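Local coordinates for protein probable endonuclease 4 (Thermotoga maritima, PDB 4HNO) that probably cleaves phosphodiester bonds at apurinic or apyrimidinic sites in DNA during base excision repair, using a cluster of metal ions, at residues 126-129 / 130-134. Residues are numbered along the deposited sequence; the frame is centred on the assembly and turned at random.
Sequences DRIV and RGLNE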
ATOM      1  N   ASP A 126      -8.682  -4.996 -18.429  1.00  8.77           N
ATOM      2  CA  ASP A 126      -9.707  -4.110 -18.959  1.00  8.94           C
ATOM      3  C   ASP A 126     -10.835  -3.908 -17.944  1.00  8.66           C
ATOM      4  O   ASP A 126     -11.372  -2.798 -17.838  1.00  8.89           O
ATOM      5  CB  ASP A 126     -10.253  -4.625 -20.286  1.00  9.76           C
ATOM      6  CG  ASP A 126      -9.328  -4.363 -21.464  1.00 12.08           C
ATOM      7  OD1 ASP A 126      -9.528  -5.028 -22.497  1.00 15.19           O
ATOM      8  OD2 ASP A 126      -8.420  -3.520 -21.359  1.00 13.19           O
ATOM      9  N   ARG A 127     -11.209  -4.940 -17.198  1.00  8.26           N
ATOM     10  CA  ARG A 127     -12.242  -4.789 -16.176  1.00  8.09           C
ATOM     11  C   ARG A 127     -11.765  -3.867 -15.058  1.00  8.12           C
ATOM     12  O   ARG A 127     -12.556  -3.076 -14.534  1.00  8.06           O
ATOM     13  CB  ARG A 127     -12.690  -6.142 -15.610  1.00  8.79           C
ATOM     14  CG  ARG A 127     -13.538  -6.952 -16.585  1.00  9.75           C
ATOM     15  CD  ARG A 127     -14.178  -8.168 -15.946  1.00 11.01           C
ATOM     16  NE  ARG A 127     -13.222  -9.158 -15.503  1.00 11.42           N
ATOM     17  CZ  ARG A 127     -12.786 -10.179 -16.236  1.00 10.87           C
ATOM     18  NH1 ARG A 127     -11.935 -11.039 -15.696  1.00 11.71           N
ATOM     19  NH2 ARG A 127     -13.192 -10.350 -17.503  1.00 11.93           N
ATOM     20  N   ILE A 128     -10.500  -3.978 -14.676  1.00  7.73           N
ATOM     21  CA  ILE A 128      -9.952  -3.103 -13.638  1.00  7.69           C
ATOM     22  C   ILE A 128      -9.997  -1.654 -14.129  1.00  7.73           C
ATOM     23  O   ILE A 128     -10.411  -0.750 -13.405  1.00  8.35           O
ATOM     24  CB  ILE A 128      -8.536  -3.500 -13.261  1.00  7.94           C
ATOM     25  CG1 ILE A 128      -8.506  -4.873 -12.601  1.00  8.24           C
ATOM     26  CG2 ILE A 128      -7.934  -2.443 -12.319  1.00  8.52           C
ATOM     27  CD1 ILE A 128      -7.112  -5.469 -12.553  1.00  9.04           C
ATOM     28  N   VAL A 129      -9.556  -1.417 -15.358  1.00  7.95           N
ATOM     29  CA  VAL A 129      -9.584  -0.086 -15.934  1.00  8.31           C
ATOM     30  C   VAL A 129     -11.000   0.465 -15.958  1.00  8.15           C
ATOM     31  O   VAL A 129     -11.244   1.616 -15.578  1.00  8.59           O
ATOM     32  CB  VAL A 129      -8.975  -0.102 -17.345  1.00  8.79           C
ATOM     33  CG1 VAL A 129      -9.204   1.202 -18.066  1.00 10.08           C
ATOM     34  CG2 VAL A 129      -7.471  -0.424 -17.262  1.00  9.35           C
ATOM     35  N   ARG A 130     -11.949  -0.352 -16.403  1.00  8.27           N
ATOM     36  CA  ARG A 130     -13.334   0.096 -16.469  1.00  8.56           C
ATOM     37  C   ARG A 130     -13.822   0.491 -15.071  1.00  8.75           C
ATOM     38  O   ARG A 130     -14.512   1.485 -14.898  1.00  9.00           O
ATOM     39  CB  ARG A 130     -14.203  -1.014 -17.085  1.00  9.95           C
ATOM     40  CG  ARG A 130     -15.628  -0.619 -17.355  1.00 13.47           C
ATOM     41  CD  ARG A 130     -16.414  -1.740 -18.010  1.00 15.29           C
ATOM     42  NE  ARG A 130     -17.728  -1.251 -18.399  1.00 18.39           N
ATOM     43  CZ  ARG A 130     -18.592  -1.892 -19.171  1.00 19.29           C
ATOM     44  NH1 ARG A 130     -18.302  -3.089 -19.656  1.00 19.01           N
ATOM     45  NH2 ARG A 130     -19.760  -1.329 -19.454  1.00 23.55           N
ATOM     46  N   GLY A 131     -13.484  -0.324 -14.082  1.00  8.42           N
ATOM     47  CA  GLY A 131     -13.884  -0.044 -12.715  1.00  8.61           C
ATOM     48  C   GLY A 131     -13.238   1.209 -12.148  1.00  8.07           C
ATOM     49  O   GLY A 131     -13.920   2.035 -11.522  1.00  8.41           O
ATOM     50  N   LEU A 132     -11.936   1.352 -12.368  1.00  7.86           N
ATOM     51  CA  LEU A 132     -11.254   2.559 -11.935  1.00  7.98           C
ATOM     52  C   LEU A 132     -11.826   3.794 -12.607  1.00  7.96           C
ATOM     53  O   LEU A 132     -11.966   4.830 -11.967  1.00  8.40           O
ATOM     54  CB  LEU A 132      -9.760   2.461 -12.191  1.00  8.05           C
ATOM     55  CG  LEU A 132      -9.010   1.469 -11.312  1.00  8.83           C
ATOM     56  CD1 LEU A 132      -7.565   1.358 -11.774  1.00  9.93           C
ATOM     57  CD2 LEU A 132      -9.088   1.857  -9.843  1.00 10.84           C
ATOM     58  N   ASN A 133     -12.173   3.696 -13.883  1.00  8.01           N
ATOM     59  CA  ASN A 133     -12.793   4.841 -14.533  1.00  8.22           C
ATOM     60  C   ASN A 133     -14.127   5.184 -13.883  1.00  8.24           C
ATOM     61  O   ASN A 133     -14.423   6.357 -13.663  1.00  8.71           O
ATOM     62  CB  ASN A 133     -12.977   4.589 -16.023  1.00  8.84           C
ATOM     63  CG  ASN A 133     -11.720   4.739 -16.821  1.00  9.07           C
ATOM     64  OD1 ASN A 133     -10.805   5.469 -16.442  1.00  9.47           O
ATOM     65  ND2 ASN A 133     -11.679   4.064 -17.958  1.00 10.77           N
ATOM     66  N   GLU A 134     -14.948   4.187 -13.575  1.00  8.27           N
ATOM     67  CA  GLU A 134     -16.224   4.485 -12.948  0.75  8.47           C
ATOM     68  C   GLU A 134     -16.017   5.153 -11.594  1.00  8.42           C
ATOM     69  O   GLU A 134     -16.753   6.072 -11.229  1.00  9.98           O
ATOM     70  CB  GLU A 134     -17.073   3.228 -12.782  0.75  9.24           C
ATOM     71  CG  GLU A 134     -17.589   2.708 -14.070  0.75 11.26           C
ATOM     72  CD  GLU A 134     -18.311   3.782 -14.862  0.75 19.98           C
ATOM     73  OE1 GLU A 134     -19.257   4.390 -14.308  0.75 16.85           O
ATOM     74  OE2 GLU A 134     -17.914   4.056 -16.019  0.75 31.80           O
TER
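Successive turns of helix 121-136, the crossover helix of a beta-alpha-beta unit between parallel strands 108-115 and 143-147 of the TIM barrel, are joined here through I128 and L132 on one face and V129 and N133 on another. Four i to i+4 backbone hydrogen bonds hold the turns together: R130 N to D126 O, G131 N to R127 O, L132 N to I128 O and N133 N to V129 O. The straightest runs from L132 N to I128 O, 2.8 Å long with an N-H...O angle of 171°. R127 O also accepts a hydrogen bond from W87 NE1, so that carbonyl is gripped twice and ties the helix to helix 84-104 beside it. I128 and L132 run side by side in the same direction. With chi1 of I128 at -66°, CG2 stands on the carbonyl side, toward the next turn, and meets L132 CD1 at 3.9 Å. L132 CG also sits close over the backbone, 3.4 Å from I128 O. The pair packs on I166 of helix 160-169 and on P113 and I111 of strand 108-115, with I128 about 9 Å, side chain to side chain, from the zinc ligand H112. One residue round from the apolar pair, V129 and N133 also point the same way. N133 OD1 accepts a hydrogen bond from D171 N, while the other branch of the amide, ND2, rests 3.8 Å from V129 CG1.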